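Local structure of hypothetical protein, IPT/TIG domain protein (Bacteroides ovatus, 4HW6) at residues G33-G44 with I62-C73; Q106-F114 with Y390-F401. The protein is of unknown function but probably binds carbohydrate as an auxiliary nutrient-binding protein, joining an IPT/TIG domain to a six-bladed beta-propeller. All blocks are in the same frame, centred on the assembly; numbering follows the deposited sequence. Where two conformers were deposited one is given.

Contact 1. Residues G33-G44 with I62-C73; sequences GTRVVVYGRNFG and INVKGESLLCIC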
loop_
_atom_site.group_PDB
_atom_site.type_symbol
_atom_site.label_atom_id
_atom_site.label_comp_id
_atom_site.label_asym_id
_atom_site.label_seq_id
_atom_site.Cartn_x
_atom_site.Cartn_y
_atom_site.Cartn_z
ATOM N N GLY A 33 7.561 21.624 -11.965
ATOM C CA GLY A 33 7.342 23.053 -12.111
ATOM C C GLY A 33 8.596 23.896 -11.930
ATOM O O GLY A 33 8.545 25.102 -12.102
ATOM N N THR A 34 9.721 23.277 -11.569
ATOM C CA THR A 34 10.986 24.008 -11.399
ATOM C C THR A 34 11.454 24.503 -12.762
ATOM O O THR A 34 11.514 23.699 -13.705
ATOM C CB THR A 34 12.118 23.091 -10.877
ATOM O OG1 THR A 34 11.858 22.700 -9.532
ATOM C CG2 THR A 34 13.515 23.790 -10.954
ATOM N N ARG A 35 11.758 25.797 -12.877
ATOM C CA ARG A 35 12.385 26.299 -14.097
ATOM C C ARG A 35 13.833 25.825 -14.143
ATOM O O ARG A 35 14.624 26.074 -13.216
ATOM C CB ARG A 35 12.290 27.823 -14.216
ATOM C CG ARG A 35 10.974 28.290 -14.826
ATOM C CD ARG A 35 9.912 28.539 -13.767
ATOM N NE ARG A 35 8.548 28.541 -14.301
ATOM C CZ ARG A 35 8.055 29.490 -15.085
ATOM N NH1 ARG A 35 8.816 30.509 -15.444
ATOM N NH2 ARG A 35 6.811 29.405 -15.524
ATOM N N VAL A 36 14.175 25.114 -15.209
ATOM C CA VAL A 36 15.525 24.612 -15.371
ATOM C C VAL A 36 16.139 25.229 -16.614
ATOM O O VAL A 36 15.549 25.174 -17.698
ATOM C CB VAL A 36 15.535 23.091 -15.528
ATOM C CG1 VAL A 36 16.957 22.585 -15.635
ATOM C CG2 VAL A 36 14.809 22.431 -14.362
ATOM N N VAL A 37 17.330 25.795 -16.456
ATOM C CA VAL A 37 18.107 26.258 -17.597
ATOM C C VAL A 37 19.074 25.150 -17.992
ATOM O O VAL A 37 19.849 24.673 -17.155
ATOM C CB VAL A 37 18.852 27.578 -17.301
ATOM C CG1 VAL A 37 19.653 28.018 -18.528
ATOM C CG2 VAL A 37 17.847 28.644 -16.893
ATOM N N VAL A 38 18.996 24.720 -19.252
ATOM C CA VAL A 38 19.895 23.693 -19.782
ATOM C C VAL A 38 20.933 24.382 -20.670
ATOM O O VAL A 38 20.574 25.249 -21.473
ATOM C CB VAL A 38 19.085 22.614 -20.539
ATOM C CG1 VAL A 38 20.007 21.545 -21.117
ATOM C CG2 VAL A 38 18.026 22.012 -19.602
ATOM N N TYR A 39 22.217 24.033 -20.508
ATOM C CA TYR A 39 23.311 24.700 -21.219
ATOM C C TYR A 39 23.991 23.680 -22.120
ATOM O O TYR A 39 24.073 22.504 -21.777
ATOM C CB TYR A 39 24.363 25.253 -20.246
ATOM C CG TYR A 39 23.873 26.323 -19.307
ATOM C CD1 TYR A 39 23.936 27.670 -19.650
ATOM C CD2 TYR A 39 23.354 25.986 -18.069
ATOM C CE1 TYR A 39 23.482 28.654 -18.782
ATOM C CE2 TYR A 39 22.900 26.953 -17.196
ATOM C CZ TYR A 39 22.966 28.286 -17.551
ATOM O OH TYR A 39 22.497 29.227 -16.647
ATOM N N GLY A 40 24.485 24.128 -23.263
ATOM C CA GLY A 40 25.230 23.244 -24.145
ATOM C C GLY A 40 25.479 23.869 -25.493
ATOM O O GLY A 40 25.736 25.073 -25.577
ATOM N N ARG A 41 25.427 23.053 -26.546
ATOM C CA ARG A 41 25.669 23.554 -27.904
ATOM C C ARG A 41 24.616 23.077 -28.891
ATOM O O ARG A 41 24.173 21.933 -28.825
ATOM C CB ARG A 41 27.047 23.113 -28.445
ATOM C CG ARG A 41 28.234 23.286 -27.504
ATOM C CD ARG A 41 29.361 24.063 -28.168
ATOM N NE ARG A 41 29.085 25.501 -28.126
ATOM C CZ ARG A 41 29.774 26.438 -28.777
ATOM N NH1 ARG A 41 29.422 27.717 -28.650
ATOM N NH2 ARG A 41 30.803 26.111 -29.559
ATOM N N ASN A 42 24.266 23.957 -29.830
ATOM C CA ASN A 42 23.510 23.600 -31.037
ATOM C C ASN A 42 22.040 23.280 -30.766
ATOM O O ASN A 42 21.471 22.365 -31.358
ATOM C CB ASN A 42 24.209 22.457 -31.804
ATOM C CG ASN A 42 23.803 22.387 -33.274
ATOM O OD1 ASN A 42 23.441 23.394 -33.886
ATOM N ND2 ASN A 42 23.873 21.194 -33.844
ATOM N N PHE A 43 21.433 24.058 -29.870
ATOM C CA PHE A 43 20.009 23.937 -29.546
ATOM C C PHE A 43 19.131 24.688 -30.552
ATOM O O PHE A 43 17.904 24.511 -30.569
ATOM C CB PHE A 43 19.704 24.497 -28.147
ATOM C CG PHE A 43 20.390 23.782 -26.998
ATOM C CD1 PHE A 43 21.039 22.571 -27.156
ATOM C CD2 PHE A 43 20.362 24.349 -25.732
ATOM C CE1 PHE A 43 21.646 21.944 -26.083
ATOM C CE2 PHE A 43 20.964 23.724 -24.649
ATOM C CZ PHE A 43 21.622 22.521 -24.825
ATOM N N GLY A 44 19.754 25.537 -31.361
ATOM C CA GLY A 44 19.039 26.338 -32.348
ATOM C C GLY A 44 18.385 27.531 -31.679
ATOM O O GLY A 44 18.597 27.774 -30.494
ATOM N N ILE A 62 10.380 27.085 -22.691
ATOM C CA ILE A 62 9.999 28.499 -22.649
ATOM C C ILE A 62 10.808 29.366 -23.611
ATOM O O ILE A 62 10.254 30.230 -24.289
ATOM C CB ILE A 62 10.154 29.058 -21.226
ATOM C CG1 ILE A 62 9.235 28.294 -20.276
ATOM C CG2 ILE A 62 9.848 30.558 -21.194
ATOM C CD1 ILE A 62 9.207 28.865 -18.871
ATOM N N ASN A 63 12.118 29.155 -23.660
ATOM C CA ASN A 63 12.957 29.838 -24.647
ATOM C C ASN A 63 14.116 28.943 -25.054
ATOM O O ASN A 63 14.416 27.946 -24.373
ATOM C CB ASN A 63 13.423 31.225 -24.135
ATOM C CG ASN A 63 14.473 31.147 -23.030
ATOM O OD1 ASN A 63 15.517 30.514 -23.185
ATOM N ND2 ASN A 63 14.215 31.832 -21.921
ATOM N N VAL A 64 14.731 29.274 -26.182
ATOM C CA VAL A 64 15.958 28.619 -26.622
ATOM C C VAL A 64 16.860 29.697 -27.235
ATOM O O VAL A 64 16.384 30.565 -27.964
ATOM C CB VAL A 64 15.672 27.448 -27.602
ATOM C CG1 VAL A 64 15.001 27.937 -28.874
ATOM C CG2 VAL A 64 16.953 26.681 -27.920
ATOM N N LYS A 65 18.149 29.660 -26.901
ATOM C CA LYS A 65 19.093 30.712 -27.276
ATOM C C LYS A 65 20.408 30.131 -27.807
ATOM O O LYS A 65 21.480 30.699 -27.587
ATOM C CB LYS A 65 19.380 31.622 -26.073
ATOM C CG LYS A 65 18.146 32.041 -25.297
ATOM C CD LYS A 65 18.476 33.102 -24.264
ATOM C CE LYS A 65 17.234 33.539 -23.501
ATOM N NZ LYS A 65 17.398 34.904 -22.947
ATOM N N GLY A 66 20.320 29.003 -28.509
ATOM C CA GLY A 66 21.487 28.375 -29.123
ATOM C C GLY A 66 22.345 27.565 -28.168
ATOM O O GLY A 66 22.568 26.375 -28.394
ATOM N N GLU A 67 22.850 28.216 -27.116
ATOM C CA GLU A 67 23.731 27.574 -26.141
ATOM C C GLU A 67 23.052 27.408 -24.785
ATOM O O GLU A 67 23.659 26.900 -23.841
ATOM C CB GLU A 67 25.026 28.372 -25.979
ATOM C CG GLU A 67 25.863 28.471 -27.250
ATOM C CD GLU A 67 25.305 29.454 -28.276
ATOM O OE1 GLU A 67 24.864 30.560 -27.881
ATOM O OE2 GLU A 67 25.322 29.132 -29.487
ATOM N N SER A 68 21.794 27.833 -24.691
ATOM C CA SER A 68 20.970 27.532 -23.527
ATOM C C SER A 68 19.500 27.446 -23.913
ATOM O O SER A 68 19.091 27.899 -24.980
ATOM C CB SER A 68 21.135 28.588 -22.431
ATOM O OG SER A 68 20.608 29.834 -22.854
ATOM N N LEU A 69 18.717 26.836 -23.031
ATOM C CA LEU A 69 17.263 26.865 -23.136
ATOM C C LEU A 69 16.701 26.853 -21.722
ATOM O O LEU A 69 17.378 26.423 -20.781
ATOM C CB LEU A 69 16.733 25.686 -23.978
ATOM C CG LEU A 69 16.952 24.249 -23.486
ATOM C CD1 LEU A 69 15.948 23.910 -22.376
ATOM C CD2 LEU A 69 16.798 23.245 -24.633
ATOM N N LEU A 70 15.490 27.385 -21.587
ATOM C CA LEU A 70 14.755 27.397 -20.342
ATOM C C LEU A 70 13.554 26.478 -20.495
ATOM O O LEU A 70 12.776 26.619 -21.448
ATOM C CB LEU A 70 14.278 28.817 -20.022
ATOM C CG LEU A 70 13.423 29.039 -18.764
ATOM C CD1 LEU A 70 14.225 28.752 -17.504
ATOM C CD2 LEU A 70 12.869 30.458 -18.723
ATOM N N CYS A 71 13.399 25.542 -19.562
ATOM C CA CYS A 71 12.270 24.627 -19.599
ATOM C C CYS A 71 11.698 24.424 -18.191
ATOM O O CYS A 71 12.241 24.942 -17.202
ATOM C CB CYS A 71 12.680 23.295 -20.251
ATOM S SG CYS A 71 13.770 22.307 -19.215
ATOM N N ILE A 72 10.571 23.730 -18.126
ATOM C CA ILE A 72 9.876 23.465 -16.873
ATOM C C ILE A 72 9.917 21.974 -16.583
ATOM O O ILE A 72 9.474 21.147 -17.402
ATOM C CB ILE A 72 8.412 23.946 -16.952
ATOM C CG1 ILE A 72 8.361 25.456 -17.197
ATOM C CG2 ILE A 72 7.631 23.605 -15.684
ATOM C CD1 ILE A 72 6.942 25.972 -17.353
ATOM N N CYS A 73 10.448 21.617 -15.419
ATOM C CA CYS A 73 10.546 20.217 -15.019
ATOM C C CYS A 73 9.153 19.575 -14.912
ATOM O O CYS A 73 8.272 20.118 -14.245
ATOM C CB CYS A 73 11.240 20.099 -13.659
ATOM S SG CYS A 73 11.544 18.386 -13.195
HETATM O O HOH W 1 25.057 26.469 -30.395
#

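Contact 2. Residues Q106-F114 with Y390-F401; sequences QYNYVVTTF and YVDGELRSQALF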
loop_
_atom_site.group_PDB
_atom_site.type_symbol
_atom_site.label_atom_id
_atom_site.label_comp_id
_atom_site.label_asym_id
_atom_site.label_seq_id
_atom_site.Cartn_x
_atom_site.Cartn_y
_atom_site.Cartn_z
ATOM N N GLN A 106 13.073 15.826 -7.260
ATOM C CA GLN A 106 12.626 15.785 -5.888
ATOM C C GLN A 106 11.115 15.785 -5.875
ATOM O O GLN A 106 10.472 16.437 -6.695
ATOM C CB GLN A 106 13.142 16.988 -5.113
ATOM C CG GLN A 106 14.660 17.068 -5.048
ATOM C CD GLN A 106 15.135 18.348 -4.401
ATOM O OE1 GLN A 106 14.523 19.409 -4.570
ATOM N NE2 GLN A 106 16.236 18.258 -3.663
ATOM N N TYR A 107 10.555 15.043 -4.933
ATOM C CA TYR A 107 9.124 14.912 -4.839
ATOM C C TYR A 107 8.768 14.420 -3.443
ATOM O O TYR A 107 9.503 13.630 -2.827
ATOM C CB TYR A 107 8.607 13.887 -5.854
ATOM C CG TYR A 107 9.220 12.532 -5.632
ATOM C CD1 TYR A 107 10.446 12.212 -6.184
ATOM C CD2 TYR A 107 8.605 11.589 -4.816
ATOM C CE1 TYR A 107 11.033 10.983 -5.959
ATOM C CE2 TYR A 107 9.183 10.359 -4.590
ATOM C CZ TYR A 107 10.401 10.061 -5.163
ATOM O OH TYR A 107 10.990 8.841 -4.956
ATOM N N ASN A 108 7.609 14.887 -3.013
ATOM C CA ASN A 108 6.999 14.451 -1.771
ATOM C C ASN A 108 5.955 13.386 -2.044
ATOM O O ASN A 108 5.400 13.299 -3.150
ATOM C CB ASN A 108 6.338 15.633 -1.082
ATOM C CG ASN A 108 7.341 16.680 -0.644
ATOM O OD1 ASN A 108 7.063 17.876 -0.703
ATOM N ND2 ASN A 108 8.523 16.230 -0.214
ATOM N N TYR A 109 5.696 12.582 -1.030
ATOM C CA TYR A 109 4.610 11.634 -1.070
ATOM C C TYR A 109 3.399 12.366 -0.580
ATOM O O TYR A 109 3.481 13.183 0.333
ATOM C CB TYR A 109 4.927 10.437 -0.204
ATOM C CG TYR A 109 5.938 9.535 -0.842
ATOM C CD1 TYR A 109 7.288 9.866 -0.828
ATOM C CD2 TYR A 109 5.553 8.368 -1.486
ATOM C CE1 TYR A 109 8.228 9.049 -1.420
ATOM C CE2 TYR A 109 6.496 7.543 -2.084
ATOM C CZ TYR A 109 7.826 7.898 -2.045
ATOM O OH TYR A 109 8.774 7.098 -2.623
ATOM N N VAL A 110 2.258 12.075 -1.186
ATOM C CA VAL A 110 1.034 12.730 -0.833
ATOM C C VAL A 110 -0.064 11.686 -0.714
ATOM O O VAL A 110 0.024 10.600 -1.307
ATOM C CB VAL A 110 0.631 13.799 -1.872
ATOM C CG1 VAL A 110 1.622 14.955 -1.866
ATOM C CG2 VAL A 110 0.493 13.166 -3.265
ATOM N N VAL A 111 -1.070 12.010 0.086
ATOM C CA VAL A 111 -2.280 11.222 0.145
ATOM C C VAL A 111 -3.237 11.771 -0.912
ATOM O O VAL A 111 -3.417 12.999 -1.029
ATOM C CB VAL A 111 -2.955 11.248 1.526
ATOM C CG1 VAL A 111 -4.175 10.325 1.492
ATOM C CG2 VAL A 111 -1.998 10.847 2.659
ATOM N N THR A 112 -3.830 10.874 -1.706
ATOM C CA THR A 112 -4.858 11.235 -2.668
ATOM C C THR A 112 -6.079 10.303 -2.467
ATOM O O THR A 112 -6.015 9.350 -1.685
ATOM C CB THR A 112 -4.381 11.143 -4.126
ATOM O OG1 THR A 112 -3.803 9.855 -4.386
ATOM C CG2 THR A 112 -3.387 12.236 -4.440
ATOM N N THR A 113 -7.173 10.588 -3.165
ATOM C CA THR A 113 -8.347 9.714 -3.134
ATOM C C THR A 113 -8.417 8.902 -4.422
ATOM O O THR A 113 -8.451 9.470 -5.503
ATOM C CB THR A 113 -9.635 10.529 -2.902
ATOM O OG1 THR A 113 -9.502 11.227 -1.647
ATOM C CG2 THR A 113 -10.865 9.609 -2.879
ATOM N N PHE A 114 -8.416 7.575 -4.280
ATOM C CA PHE A 114 -8.386 6.639 -5.392
ATOM C C PHE A 114 -9.791 6.170 -5.802
ATOM O O PHE A 114 -10.159 6.257 -6.979
ATOM C CB PHE A 114 -7.487 5.456 -5.013
ATOM C CG PHE A 114 -7.428 4.353 -6.042
ATOM C CD1 PHE A 114 -7.240 4.636 -7.381
ATOM C CD2 PHE A 114 -7.530 3.031 -5.646
ATOM C CE1 PHE A 114 -7.200 3.609 -8.324
ATOM C CE2 PHE A 114 -7.477 2.009 -6.576
ATOM C CZ PHE A 114 -7.320 2.301 -7.906
ATOM N N TYR A 390 -10.930 14.440 6.545
ATOM C CA TYR A 390 -10.757 14.010 5.148
ATOM C C TYR A 390 -10.084 15.118 4.355
ATOM O O TYR A 390 -10.745 16.041 3.827
ATOM C CB TYR A 390 -12.088 13.634 4.509
ATOM C CG TYR A 390 -11.963 13.352 3.029
ATOM C CD1 TYR A 390 -11.121 12.365 2.559
ATOM C CD2 TYR A 390 -12.680 14.116 2.089
ATOM C CE1 TYR A 390 -10.991 12.122 1.201
ATOM C CE2 TYR A 390 -12.566 13.881 0.736
ATOM C CZ TYR A 390 -11.724 12.879 0.287
ATOM O OH TYR A 390 -11.627 12.664 -1.080
ATOM N N VAL A 391 -8.752 15.038 4.307
ATOM C CA VAL A 391 -7.934 16.031 3.596
ATOM C C VAL A 391 -6.816 15.281 2.924
ATOM O O VAL A 391 -6.102 14.490 3.580
ATOM C CB VAL A 391 -7.324 17.110 4.537
ATOM C CG1 VAL A 391 -6.449 18.098 3.748
ATOM C CG2 VAL A 391 -8.413 17.837 5.316
ATOM N N ASP A 392 -6.676 15.527 1.620
ATOM C CA ASP A 392 -5.609 14.973 0.823
ATOM C C ASP A 392 -4.425 15.934 0.881
ATOM O O ASP A 392 -4.603 17.116 1.171
ATOM C CB ASP A 392 -6.104 14.725 -0.609
ATOM C CG ASP A 392 -6.954 13.439 -0.731
ATOM O OD1 ASP A 392 -6.682 12.464 -0.016
ATOM O OD2 ASP A 392 -7.870 13.392 -1.556
ATOM N N GLY A 393 -3.215 15.445 0.630
ATOM C CA GLY A 393 -2.050 16.316 0.547
ATOM C C GLY A 393 -0.842 15.690 1.225
ATOM O O GLY A 393 -0.764 14.459 1.353
ATOM N N GLU A 394 0.059 16.545 1.724
ATOM C CA GLU A 394 1.336 16.107 2.284
ATOM C C GLU A 394 1.107 15.234 3.503
ATOM O O GLU A 394 0.223 15.506 4.309
ATOM C CB GLU A 394 2.193 17.303 2.718
ATOM C CG GLU A 394 2.524 18.335 1.657
ATOM C CD GLU A 394 3.532 17.845 0.637
ATOM O OE1 GLU A 394 4.497 17.158 1.049
ATOM O OE2 GLU A 394 3.367 18.166 -0.567
ATOM N N LEU A 395 1.932 14.196 3.648
ATOM C CA LEU A 395 1.625 13.093 4.578
ATOM C C LEU A 395 1.352 13.513 6.010
ATOM O O LEU A 395 0.424 12.990 6.634
ATOM C CB LEU A 395 2.773 12.072 4.590
ATOM C CG LEU A 395 3.062 11.373 3.266
ATOM C CD1 LEU A 395 4.022 10.193 3.476
ATOM C CD2 LEU A 395 1.799 10.896 2.576
ATOM N N ARG A 396 2.186 14.409 6.538
ATOM C CA ARG A 396 2.120 14.780 7.950
ATOM C C ARG A 396 1.641 16.212 8.176
ATOM O O ARG A 396 1.054 16.508 9.210
ATOM C CB ARG A 396 3.486 14.569 8.621
ATOM C CG ARG A 396 3.969 13.110 8.715
ATOM C CD ARG A 396 3.182 12.281 9.682
ATOM N NE ARG A 396 3.158 12.890 11.011
ATOM C CZ ARG A 396 4.091 12.757 11.947
ATOM N NH1 ARG A 396 5.204 12.035 11.749
ATOM N NH2 ARG A 396 3.901 13.376 13.107
ATOM N N SER A 397 1.872 17.106 7.228
ATOM C CA SER A 397 1.491 18.516 7.444
ATOM C C SER A 397 0.028 18.775 7.109
ATOM O O SER A 397 -0.582 19.694 7.663
ATOM C CB SER A 397 2.399 19.458 6.651
ATOM O OG SER A 397 2.309 19.213 5.260
ATOM N N GLN A 398 -0.548 17.961 6.240
ATOM C CA GLN A 398 -1.889 18.232 5.680
ATOM C C GLN A 398 -2.904 17.099 5.807
ATOM O O GLN A 398 -4.074 17.335 6.154
ATOM C CB GLN A 398 -1.770 18.616 4.204
ATOM C CG GLN A 398 -0.963 19.885 3.959
ATOM C CD GLN A 398 -0.853 20.253 2.483
ATOM O OE1 GLN A 398 -0.781 19.375 1.613
ATOM N NE2 GLN A 398 -0.846 21.552 2.193
ATOM N N ALA A 399 -2.482 15.887 5.490
ATOM C CA ALA A 399 -3.416 14.797 5.286
ATOM C C ALA A 399 -4.131 14.394 6.565
ATOM O O ALA A 399 -3.527 14.359 7.664
ATOM C CB ALA A 399 -2.725 13.595 4.703
ATOM N N LEU A 400 -5.411 14.058 6.387
ATOM C CA LEU A 400 -6.287 13.566 7.449
ATOM C C LEU A 400 -7.066 12.358 6.961
ATOM O O LEU A 400 -7.575 12.334 5.821
ATOM C CB LEU A 400 -7.267 14.649 7.917
ATOM C CG LEU A 400 -6.643 15.752 8.759
ATOM C CD1 LEU A 400 -7.582 16.957 8.881
ATOM C CD2 LEU A 400 -6.217 15.229 10.145
ATOM N N PHE A 401 -7.154 11.372 7.843
ATOM C CA PHE A 401 -7.933 10.176 7.643
ATOM C C PHE A 401 -9.010 10.133 8.720
ATOM O O PHE A 401 -8.976 10.881 9.694
ATOM C CB PHE A 401 -7.095 8.926 7.858
ATOM C CG PHE A 401 -5.923 8.782 6.901
ATOM C CD1 PHE A 401 -6.117 8.314 5.615
ATOM C CD2 PHE A 401 -4.637 9.069 7.320
ATOM C CE1 PHE A 401 -5.039 8.156 4.742
ATOM C CE2 PHE A 401 -3.563 8.909 6.458
ATOM C CZ PHE A 401 -3.771 8.453 5.167
HETATM O O HOH W 2 4.477 14.748 2.428
#

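Contact 1. Residues G33-G44 with I62-C73
Val-36 and Val-38 pair with Cys-71 and Leu-69 as antiparallel hydrogen-bonded pairs; the axes of strands 35-41 and 68-72 approach to 4.6 Å, with 151° between their N-to-C directions. Alternating with these, Arg-35, Val-37 and Tyr-39 form non-hydrogen-bonded pairs with Ile-72, Leu-70 and Ser-68. The bonding continues with Gly-33 N to Cys-73 O at one end and Gly-40 N to Glu-67 O at the other, where the donor stands above the carbonyl plane. Beyond Gly-40 the chain turns, and Phe-43 N donates to a lone pair of Gly-66 O, 3.0 Å away and in the carbonyl plane.

The two faces of the sheet differ: Val-36, Val-38, Leu-69 and Cys-71 make a buried apolar one, while the other is mixed and more exposed. On the buried face, Val-38 and Leu-69 lie side by side pointing the same way, with Val-38 CB 3.9 Å from Leu-69 CD1. The other methyl, Leu-69 CD2, approaches Phe-43 CD2 to 3.9 Å, while the Phe-43 ring turns an edge to the backbone carbon of Ser-68. In Val-64, chi1 of 62° sets CG1 between N and the carbonyl carbon and turns CG2 to Phe-43 CB, 3.5 Å away. Val-84 of strand 82-87 touches Val-38, Phe-43 and Leu-69, and Val-52 of strand 50-54 touches Leu-69 and Cys-71. On the opposite face Val-37 CG2 rests 3.7 Å from Leu-70 CD1. At the turn a water links Asn-42 N to Glu-67 OE2, which also bonds to Thr-12.

Leu-70 O accepts from Ile-62 N and, weakly, from Asn-63 N, so two residues of strand 57-64 stand opposite one: a classic beta bulge. One apolar face packed on a second layer, the other mixed, is consistent with the immunoglobulin-like beta-sandwich of an IPT/TIG domain.

Contact 2. Residues Q106-F114 with Y390-F401
Thr-113 reaches across to two side chains, each crossing it at about a right angle. Its OG1 donates to the syn lone pair of Asp-392 OD2 at 2.7 Å, and lies near the plane of the Tyr-390 ring, at its edge, 2.6 Å from Tyr-390 OH. With chi1 -59°, Thr-113 OG1 is anti to the carbonyl carbon, which places it between these partners. The other carboxylate oxygen, Asp-392 OD1, forms a salt bridge with Arg-427. Replacing Asp-392 by alanine removes both oxygens, and is likely to leave Arg-427 without this counter-charge and the Thr-113 hydroxyl without this acceptor.

Two residues earlier, at Val-111, the contact becomes apolar. Val-111 CG2 meets Ala-399 CB at 3.5 Å and Leu-395 CD2 at 3.8 Å, while Phe-401 comes from the opposite direction, its CZ 3.9 Å from Val-111 CG2. Backbone bonds join Val-111 and Gly-393 both ways. Two residues earlier again, a water bridges Tyr-109 O, Glu-394 OE1 and Leu-395 N.

Strand 393-394 is an outermost strand of an antiparallel five-stranded sheet within this chain, beside strand 109-115, whose other neighbour is strand 425-431; Leu-395 and Phe-401 also pack on Ala-380 of strand 375-380 in the adjoining sheet.

In the fold
Contact 1 lies within the IPT/TIG domain, its centre about 38 Å from that of the chain, whereas contact 2 belongs to the propeller and lies about 14 Å from it. The two share no strand: their centres are about 32 Å apart and their nearest atoms about 7 Å. Both are partly buried. Contact 1 joins strands close in sequence through a long ladder within a sheet, with 966 Å² buried and an apolar inner face. Contact 2 buries 566 Å² and joins segments 276 residues apart through a short bridge, an apolar patch of Val-111 with Leu-395, Ala-399 and Phe-401, and hydroxyl, carboxylate and water contacts. It brings the propeller's first strand together with chain from near its end.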